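Local coordinates for N-acetyltransferase domain-containing protein (Pyrococcus horikoshii, PDB 1WWZ), which binds acetyl-coenzyme A and is probably an acyltransferase of the GNAT family, its exact function being unknown, at residues G68-D73 against G86-F91; S78-R83 against T120-V125. All blocks are in the same frame, centred on the assembly; numbering follows the deposited sequence.

Contact 1 of 2, residues G68-D73 against G86-F91. With ACO (acetyl coenzyme *a), chain C.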
loop_
_atom_site.group_PDB
_atom_site.type_symbol
_atom_site.label_atom_id
_atom_site.label_comp_id
_atom_site.label_asym_id
_atom_site.label_seq_id
_atom_site.Cartn_x
_atom_site.Cartn_y
_atom_site.Cartn_z
ATOM N N GLY A 68 -9.832 -10.125 -7.524
ATOM C CA GLY A 68 -9.854 -10.087 -6.075
ATOM C C GLY A 68 -10.580 -8.851 -5.588
ATOM O O GLY A 68 -10.789 -7.913 -6.355
ATOM N N PHE A 69 -10.988 -8.850 -4.324
ATOM C CA PHE A 69 -11.669 -7.688 -3.780
ATOM C C PHE A 69 -11.635 -7.658 -2.268
ATOM O O PHE A 69 -11.357 -8.664 -1.614
ATOM C CB PHE A 69 -13.120 -7.605 -4.307
ATOM C CG PHE A 69 -14.047 -8.669 -3.777
ATOM C CD1 PHE A 69 -14.831 -8.433 -2.652
ATOM C CD2 PHE A 69 -14.178 -9.892 -4.436
ATOM C CE1 PHE A 69 -15.740 -9.392 -2.192
ATOM C CE2 PHE A 69 -15.083 -10.859 -3.986
ATOM C CZ PHE A 69 -15.865 -10.609 -2.863
ATOM N N ILE A 70 -11.881 -6.479 -1.717
ATOM C CA ILE A 70 -11.895 -6.306 -0.276
ATOM C C ILE A 70 -13.003 -5.308 0.023
ATOM O O ILE A 70 -13.216 -4.359 -0.735
ATOM C CB ILE A 70 -10.510 -5.811 0.246
ATOM C CG1 ILE A 70 -10.503 -5.800 1.775
ATOM C CG2 ILE A 70 -10.176 -4.434 -0.327
ATOM C CD1 ILE A 70 -9.100 -5.641 2.377
ATOM N N VAL A 71 -13.729 -5.550 1.105
ATOM C CA VAL A 71 -14.841 -4.692 1.498
ATOM C C VAL A 71 -14.471 -3.975 2.782
ATOM O O VAL A 71 -14.331 -4.604 3.826
ATOM C CB VAL A 71 -16.110 -5.533 1.717
ATOM C CG1 VAL A 71 -17.271 -4.641 2.137
ATOM C CG2 VAL A 71 -16.446 -6.283 0.432
ATOM N N CYS A 72 -14.313 -2.659 2.681
ATOM C CA CYS A 72 -13.914 -1.817 3.808
ATOM C C CYS A 72 -15.073 -0.947 4.285
ATOM O O CYS A 72 -15.630 -0.172 3.514
ATOM C CB CYS A 72 -12.745 -0.935 3.375
ATOM S SG CYS A 72 -11.526 -1.823 2.361
ATOM N N ASP A 73 -15.419 -1.073 5.561
ATOM C CA ASP A 73 -16.528 -0.321 6.144
ATOM C C ASP A 73 -16.020 0.743 7.114
ATOM O O ASP A 73 -15.533 0.415 8.189
ATOM C CB ASP A 73 -17.453 -1.285 6.894
ATOM C CG ASP A 73 -18.817 -0.686 7.186
ATOM O OD1 ASP A 73 -18.915 0.553 7.310
ATOM O OD2 ASP A 73 -19.788 -1.464 7.302
ATOM N N GLY A 86 -13.547 0.885 12.039
ATOM C CA GLY A 86 -13.462 0.482 10.651
ATOM C C GLY A 86 -13.544 -1.029 10.666
ATOM O O GLY A 86 -13.209 -1.658 11.669
ATOM N N ALA A 87 -14.009 -1.620 9.574
ATOM C CA ALA A 87 -14.112 -3.069 9.517
ATOM C C ALA A 87 -13.826 -3.579 8.123
ATOM O O ALA A 87 -13.989 -2.856 7.149
ATOM C CB ALA A 87 -15.516 -3.514 9.946
ATOM N N ILE A 88 -13.368 -4.826 8.045
ATOM C CA ILE A 88 -13.122 -5.491 6.775
ATOM C C ILE A 88 -14.167 -6.600 6.787
ATOM O O ILE A 88 -14.088 -7.508 7.610
ATOM C CB ILE A 88 -11.708 -6.124 6.703
ATOM C CG1 ILE A 88 -10.636 -5.039 6.865
ATOM C CG2 ILE A 88 -11.536 -6.842 5.362
ATOM C CD1 ILE A 88 -9.191 -5.552 6.809
ATOM N N HIS A 89 -15.157 -6.513 5.900
ATOM C CA HIS A 89 -16.221 -7.513 5.851
ATOM C C HIS A 89 -15.886 -8.727 5.000
ATOM O O HIS A 89 -16.367 -9.825 5.267
ATOM C CB HIS A 89 -17.516 -6.896 5.321
ATOM C CG HIS A 89 -18.135 -5.902 6.251
ATOM N ND1 HIS A 89 -18.428 -6.197 7.563
ATOM C CD2 HIS A 89 -18.547 -4.627 6.047
ATOM C CE1 HIS A 89 -18.996 -5.146 8.131
ATOM N NE2 HIS A 89 -19.079 -4.181 7.233
ATOM N N GLU A 90 -15.082 -8.520 3.967
ATOM C CA GLU A 90 -14.700 -9.607 3.082
ATOM C C GLU A 90 -13.368 -9.271 2.432
ATOM O O GLU A 90 -13.025 -8.105 2.276
ATOM C CB GLU A 90 -15.774 -9.831 2.015
ATOM C CG GLU A 90 -15.553 -11.116 1.240
ATOM C CD GLU A 90 -15.284 -12.287 2.163
ATOM O OE1 GLU A 90 -16.242 -12.777 2.798
ATOM O OE2 GLU A 90 -14.110 -12.707 2.271
ATOM N N PHE A 91 -12.626 -10.301 2.046
ATOM C CA PHE A 91 -11.306 -10.111 1.460
ATOM C C PHE A 91 -10.945 -11.427 0.787
ATOM O O PHE A 91 -10.722 -12.431 1.459
ATOM C CB PHE A 91 -10.337 -9.782 2.598
ATOM C CG PHE A 91 -8.909 -9.610 2.177
ATOM C CD1 PHE A 91 -8.579 -9.160 0.904
ATOM C CD2 PHE A 91 -7.887 -9.836 3.096
ATOM C CE1 PHE A 91 -7.249 -8.931 0.553
ATOM C CE2 PHE A 91 -6.552 -9.610 2.754
ATOM C CZ PHE A 91 -6.236 -9.156 1.482
HETATM N N1A ACO C . 0.347 -19.121 4.347
HETATM C C2A ACO C . 1.231 -18.297 4.913
HETATM N N3A ACO C . 1.305 -16.944 4.738
HETATM C C4A ACO C . 0.324 -16.453 3.861
HETATM C C5A ACO C . -0.619 -17.240 3.230
HETATM C C6A ACO C . -0.587 -18.669 3.501
HETATM N N6A ACO C . -1.446 -19.518 2.926
HETATM N N7A ACO C . -1.435 -16.458 2.420
HETATM C C8A ACO C . -0.982 -15.245 2.586
HETATM N N9A ACO C . 0.098 -15.154 3.461
HETATM C C1B ACO C . 0.855 -13.987 3.879
HETATM C C2B ACO C . 2.312 -13.958 3.383
HETATM O O2B ACO C . 3.064 -13.182 4.337
HETATM C C3B ACO C . 2.165 -13.360 1.958
HETATM O O3B ACO C . 3.422 -12.724 1.652
HETATM P P3B ACO C . 4.672 -13.392 0.892
HETATM O O7A ACO C . 5.082 -14.515 1.796
HETATM O O8A ACO C . 5.676 -12.342 0.819
HETATM O O9A ACO C . 4.177 -13.838 -0.430
HETATM C C4B ACO C . 1.077 -12.336 2.146
HETATM O O4B ACO C . 0.369 -12.787 3.335
HETATM C C5B ACO C . 0.012 -12.311 1.072
HETATM O O5B ACO C . 0.519 -12.344 -0.251
HETATM P P1A ACO C . -0.490 -12.108 -1.456
HETATM O O1A ACO C . 0.068 -12.777 -2.631
HETATM O O2A ACO C . -0.754 -10.619 -1.563
HETATM O O3A ACO C . -1.748 -13.036 -0.959
HETATM P P2A ACO C . -3.102 -13.247 -1.676
HETATM O O4A ACO C . -3.196 -14.711 -1.833
HETATM O O5A ACO C . -3.093 -12.408 -2.905
HETATM O O6A ACO C . -4.203 -12.719 -0.712
HETATM C CBP ACO C . -5.918 -13.730 0.799
HETATM C CCP ACO C . -4.485 -13.279 0.647
HETATM C CDP ACO C . -6.087 -14.180 2.289
HETATM C CEP ACO C . -6.877 -12.570 0.449
HETATM C CAP ACO C . -6.155 -14.927 -0.200
HETATM O OAP ACO C . -5.293 -16.006 0.152
HETATM C C9P ACO C . -7.596 -15.501 -0.230
HETATM O O9P ACO C . -8.432 -15.090 -1.023
HETATM N N8P ACO C . -7.882 -16.484 0.684
HETATM C C7P ACO C . -9.205 -17.144 0.810
HETATM C C6P ACO C . -10.298 -16.248 1.427
HETATM C C5P ACO C . -9.949 -15.781 2.819
HETATM O O5P ACO C . -9.513 -16.586 3.681
HETATM N N4P ACO C . -10.122 -14.505 3.128
HETATM C C3P ACO C . -9.920 -13.696 4.335
HETATM C C2P ACO C . -11.166 -13.949 5.188
HETATM S S1P ACO C . -10.998 -12.899 6.732
HETATM C C ACO C . -11.860 -11.697 6.336
HETATM O O ACO C . -12.526 -11.486 5.219
HETATM C CH3 ACO C . -12.206 -10.326 7.184
#
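G86 and A87 open the pairing of strand 83-93 with strand 65-78: G86 CA makes a CA-H...O contact with D73 O, and A87 trades two backbone hydrogen bonds with D73, of which D73 N to A87 O (2.8 Å) is almost linear at 179°. I88 turns to the face shared with I70 and C72, where its CG2 meets I70 CG1 at 3.9 Å; C110 of helix 102-115 packs against the same three side chains. H89 N bonds to V71 O, its CB rests on V71 CG1, and its ring reaches back along the neighbouring strand, so that NE2 gives an in-plane hydrogen bond to the anti lone pair of D73 OD2 (2.8 Å), with ring and carboxylate planes 66° apart. V71 thus faces both H89 and E90, a classic beta bulge, as GNAT folds commonly carry in this strand beside the cofactor. The bulge leaves E90 N buried without a partner, while V71 N bonds to E90 O. The E90 chain, bent at chi2, passes its CG by F69 CE1 (3.8 Å) and curls back, its OE2 accepting from F91 N at 2.8 Å and also hydrogen-bonded to Y28 OH. With CG anti to the backbone N (chi1 178°), F91 swings its ring to the I70 face, where I70 CD1 makes a CH-pi contact 4.1 Å from the centroid; the coenzyme methyl CEP sits over the centre of the opposite face. F91 O accepts from pantetheine N4P at 2.7 Å.

Contact 2 of 2, residues S78-R83 against T120-V125. With ACO (acetyl coenzyme *a), chain C.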
loop_
_atom_site.group_PDB
_atom_site.type_symbol
_atom_site.label_atom_id
_atom_site.label_comp_id
_atom_site.label_asym_id
_atom_site.label_seq_id
_atom_site.Cartn_x
_atom_site.Cartn_y
_atom_site.Cartn_z
ATOM N N SER A 78 -18.868 -1.555 16.764
ATOM C CA SER A 78 -18.383 -2.748 17.445
ATOM C C SER A 78 -18.792 -2.731 18.909
ATOM O O SER A 78 -18.449 -1.809 19.646
ATOM C CB SER A 78 -16.861 -2.834 17.352
ATOM O OG SER A 78 -16.374 -3.833 18.236
ATOM N N LYS A 79 -19.522 -3.761 19.323
ATOM C CA LYS A 79 -19.970 -3.873 20.706
ATOM C C LYS A 79 -18.768 -4.114 21.608
ATOM O O LYS A 79 -18.802 -3.806 22.797
ATOM C CB LYS A 79 -20.965 -5.027 20.845
ATOM C CG LYS A 79 -22.179 -4.906 19.928
ATOM C CD LYS A 79 -23.122 -6.096 20.085
ATOM C CE LYS A 79 -23.751 -6.133 21.467
ATOM N NZ LYS A 79 -24.585 -4.925 21.695
ATOM N N TYR A 80 -17.699 -4.659 21.033
ATOM C CA TYR A 80 -16.486 -4.939 21.791
ATOM C C TYR A 80 -15.692 -3.662 22.062
ATOM O O TYR A 80 -15.137 -3.491 23.145
ATOM C CB TYR A 80 -15.634 -5.952 21.028
ATOM C CG TYR A 80 -16.377 -7.231 20.741
ATOM C CD1 TYR A 80 -16.591 -8.179 21.742
ATOM C CD2 TYR A 80 -16.908 -7.474 19.476
ATOM C CE1 TYR A 80 -17.317 -9.342 21.487
ATOM C CE2 TYR A 80 -17.632 -8.624 19.210
ATOM C CZ TYR A 80 -17.835 -9.555 20.217
ATOM O OH TYR A 80 -18.551 -10.695 19.946
ATOM N N GLU A 81 -15.648 -2.763 21.083
ATOM C CA GLU A 81 -14.933 -1.499 21.243
ATOM C C GLU A 81 -15.902 -0.440 21.763
ATOM O O GLU A 81 -15.499 0.663 22.139
ATOM C CB GLU A 81 -14.345 -1.037 19.907
ATOM C CG GLU A 81 -13.392 -2.028 19.258
ATOM C CD GLU A 81 -12.218 -2.386 20.149
ATOM O OE1 GLU A 81 -11.564 -1.462 20.673
ATOM O OE2 GLU A 81 -11.944 -3.591 20.320
ATOM N N GLY A 82 -17.186 -0.783 21.766
ATOM C CA GLY A 82 -18.205 0.132 22.246
ATOM C C GLY A 82 -18.328 1.424 21.461
ATOM O O GLY A 82 -18.781 2.433 22.003
ATOM N N ARG A 83 -17.939 1.406 20.189
ATOM C CA ARG A 83 -18.013 2.604 19.362
ATOM C C ARG A 83 -17.833 2.282 17.882
ATOM O O ARG A 83 -17.584 1.136 17.513
ATOM C CB ARG A 83 -16.942 3.603 19.804
ATOM C CG ARG A 83 -15.528 3.062 19.691
ATOM C CD ARG A 83 -14.547 3.884 20.509
ATOM N NE ARG A 83 -13.197 3.328 20.436
ATOM C CZ ARG A 83 -12.342 3.583 19.453
ATOM N NH1 ARG A 83 -12.698 4.391 18.468
ATOM N NH2 ARG A 83 -11.133 3.036 19.450
ATOM N N THR A 120 -9.244 2.639 14.467
ATOM C CA THR A 120 -9.298 1.222 14.792
ATOM C C THR A 120 -9.965 0.447 13.661
ATOM O O THR A 120 -10.951 0.906 13.087
ATOM C CB THR A 120 -10.113 0.989 16.077
ATOM O OG1 THR A 120 -9.531 1.731 17.153
ATOM C CG2 THR A 120 -10.130 -0.480 16.440
ATOM N N ILE A 121 -9.413 -0.718 13.335
ATOM C CA ILE A 121 -9.980 -1.567 12.293
ATOM C C ILE A 121 -10.195 -2.952 12.888
ATOM O O ILE A 121 -9.279 -3.550 13.450
ATOM C CB ILE A 121 -9.055 -1.674 11.067
ATOM C CG1 ILE A 121 -8.821 -0.280 10.475
ATOM C CG2 ILE A 121 -9.694 -2.584 10.009
ATOM C CD1 ILE A 121 -7.814 -0.251 9.347
ATOM N N GLU A 122 -11.419 -3.452 12.760
ATOM C CA GLU A 122 -11.790 -4.750 13.310
ATOM C C GLU A 122 -12.177 -5.747 12.218
ATOM O O GLU A 122 -12.673 -5.361 11.159
ATOM C CB GLU A 122 -12.959 -4.547 14.283
ATOM C CG GLU A 122 -13.532 -5.801 14.915
ATOM C CD GLU A 122 -14.715 -5.477 15.813
ATOM O OE1 GLU A 122 -14.508 -5.164 17.006
ATOM O OE2 GLU A 122 -15.860 -5.514 15.316
ATOM N N LEU A 123 -11.938 -7.029 12.479
ATOM C CA LEU A 123 -12.289 -8.074 11.522
ATOM C C LEU A 123 -12.409 -9.422 12.213
ATOM O O LEU A 123 -11.900 -9.617 13.318
ATOM C CB LEU A 123 -11.237 -8.163 10.404
ATOM C CG LEU A 123 -9.822 -8.595 10.817
ATOM C CD1 LEU A 123 -9.759 -10.121 10.929
ATOM C CD2 LEU A 123 -8.807 -8.117 9.782
ATOM N N TRP A 124 -13.107 -10.341 11.556
ATOM C CA TRP A 124 -13.278 -11.694 12.059
ATOM C C TRP A 124 -12.758 -12.632 10.980
ATOM O O TRP A 124 -13.060 -12.462 9.795
ATOM C CB TRP A 124 -14.749 -12.003 12.347
ATOM C CG TRP A 124 -15.302 -11.282 13.536
ATOM C CD1 TRP A 124 -15.879 -10.042 13.554
ATOM C CD2 TRP A 124 -15.345 -11.765 14.884
ATOM N NE1 TRP A 124 -16.288 -9.730 14.830
ATOM C CE2 TRP A 124 -15.973 -10.770 15.665
ATOM C CE3 TRP A 124 -14.919 -12.948 15.506
ATOM C CZ2 TRP A 124 -16.181 -10.919 17.043
ATOM C CZ3 TRP A 124 -15.126 -13.096 16.876
ATOM C CH2 TRP A 124 -15.754 -12.086 17.627
ATOM N N VAL A 125 -11.968 -13.614 11.393
ATOM C CA VAL A 125 -11.395 -14.566 10.457
ATOM C C VAL A 125 -11.523 -15.980 11.014
ATOM O O VAL A 125 -11.520 -16.176 12.231
ATOM C CB VAL A 125 -9.904 -14.221 10.184
ATOM C CG1 VAL A 125 -9.140 -14.132 11.496
ATOM C CG2 VAL A 125 -9.282 -15.256 9.267
HETATM N N1A ACO C . 0.347 -19.121 4.347
HETATM C C2A ACO C . 1.231 -18.297 4.913
HETATM N N3A ACO C . 1.305 -16.944 4.738
HETATM C C4A ACO C . 0.324 -16.453 3.861
HETATM C C5A ACO C . -0.619 -17.240 3.230
HETATM C C6A ACO C . -0.587 -18.669 3.501
HETATM N N6A ACO C . -1.446 -19.518 2.926
HETATM N N7A ACO C . -1.435 -16.458 2.420
HETATM C C8A ACO C . -0.982 -15.245 2.586
HETATM N N9A ACO C . 0.098 -15.154 3.461
HETATM C C1B ACO C . 0.855 -13.987 3.879
HETATM C C2B ACO C . 2.312 -13.958 3.383
HETATM O O2B ACO C . 3.064 -13.182 4.337
HETATM C C3B ACO C . 2.165 -13.360 1.958
HETATM O O3B ACO C . 3.422 -12.724 1.652
HETATM P P3B ACO C . 4.672 -13.392 0.892
HETATM O O7A ACO C . 5.082 -14.515 1.796
HETATM O O8A ACO C . 5.676 -12.342 0.819
HETATM O O9A ACO C . 4.177 -13.838 -0.430
HETATM C C4B ACO C . 1.077 -12.336 2.146
HETATM O O4B ACO C . 0.369 -12.787 3.335
HETATM C C5B ACO C . 0.012 -12.311 1.072
HETATM O O5B ACO C . 0.519 -12.344 -0.251
HETATM P P1A ACO C . -0.490 -12.108 -1.456
HETATM O O1A ACO C . 0.068 -12.777 -2.631
HETATM O O2A ACO C . -0.754 -10.619 -1.563
HETATM O O3A ACO C . -1.748 -13.036 -0.959
HETATM P P2A ACO C . -3.102 -13.247 -1.676
HETATM O O4A ACO C . -3.196 -14.711 -1.833
HETATM O O5A ACO C . -3.093 -12.408 -2.905
HETATM O O6A ACO C . -4.203 -12.719 -0.712
HETATM C CBP ACO C . -5.918 -13.730 0.799
HETATM C CCP ACO C . -4.485 -13.279 0.647
HETATM C CDP ACO C . -6.087 -14.180 2.289
HETATM C CEP ACO C . -6.877 -12.570 0.449
HETATM C CAP ACO C . -6.155 -14.927 -0.200
HETATM O OAP ACO C . -5.293 -16.006 0.152
HETATM C C9P ACO C . -7.596 -15.501 -0.230
HETATM O O9P ACO C . -8.432 -15.090 -1.023
HETATM N N8P ACO C . -7.882 -16.484 0.684
HETATM C C7P ACO C . -9.205 -17.144 0.810
HETATM C C6P ACO C . -10.298 -16.248 1.427
HETATM C C5P ACO C . -9.949 -15.781 2.819
HETATM O O5P ACO C . -9.513 -16.586 3.681
HETATM N N4P ACO C . -10.122 -14.505 3.128
HETATM C C3P ACO C . -9.920 -13.696 4.335
HETATM C C2P ACO C . -11.166 -13.949 5.188
HETATM S S1P ACO C . -10.998 -12.899 6.732
HETATM C C ACO C . -11.860 -11.697 6.336
HETATM O O ACO C . -12.526 -11.486 5.219
HETATM C CH3 ACO C . -12.206 -10.326 7.184
#
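S78 and E122 join the hairpin turn 78-83 to strand 120-125: S78 OG donates to E122 OE1 at 2.6 Å, meeting it on the syn side and 18° out of the carboxylate plane. The glutamate chain, extended with CG anti to the backbone N (chi1 177°), spans the gap to the turn. The same serine oxygen shapes its own turn by accepting from E81 N at 3.1 Å, an ST motif, and G82 and R83 both stand opposite S78 in a G1 beta bulge, where G82 takes the positive phi that suits glycine.

The Y80 side chain leaves the turn with CB directed at the strand. Further out, CD2 passes E122 OE1 at 4.1 Å, a loose contact. CE2 then comes up to the edge of the W124 indole, 3.5 Å from CZ2 and near the indole plane. CZ also lies close to CZ2 and CH2 of W124, and the hydroxyl OH ends 3.8 Å from W124 CZ2, with the planes of the two rings inclined at 60°. R152 of strand 150-156 touches both aromatic residues. At the far end of the turn R83 NH2 stands 3.1 Å from T120 OG1 and forms a salt bridge with D119. Next along the strand from W124, V125 puts its CB 3.9 Å from S1P of the coenzyme.

R152 also bridges the carboxylates of E81 and E122, whose OE2 and OE1 lie 4.5 Å apart, and E81 has a second arginine partner in R156. The arginines probably offset the repulsion between the two acids, so that the turn is tied to the strand by a charge-balanced cluster with S78 as its neutral donor.

Both contacts reach the same mixed sheet, their centres about 13 Å apart. Contact 1 lies near the centre of the chain, contact 2 about 15 Å from it, at the end of the 65-78/83-93 hairpin. The segments alternate along the chain: 68-73, 78-83, 86-91, then 120-125 after helix 102-115. Strand 83-93 runs antiparallel to 65-78 and parallel to 120-126. Backbone hydrogen bonds from G86 to T120 and to E122 join the contacts directly, and I88 packs on L123. Toward their C-terminal ends, strands 83-93 and 120-126 both reach acetyl-coenzyme A, consistent with the GNAT arrangement in which the pantetheine arm enters between them.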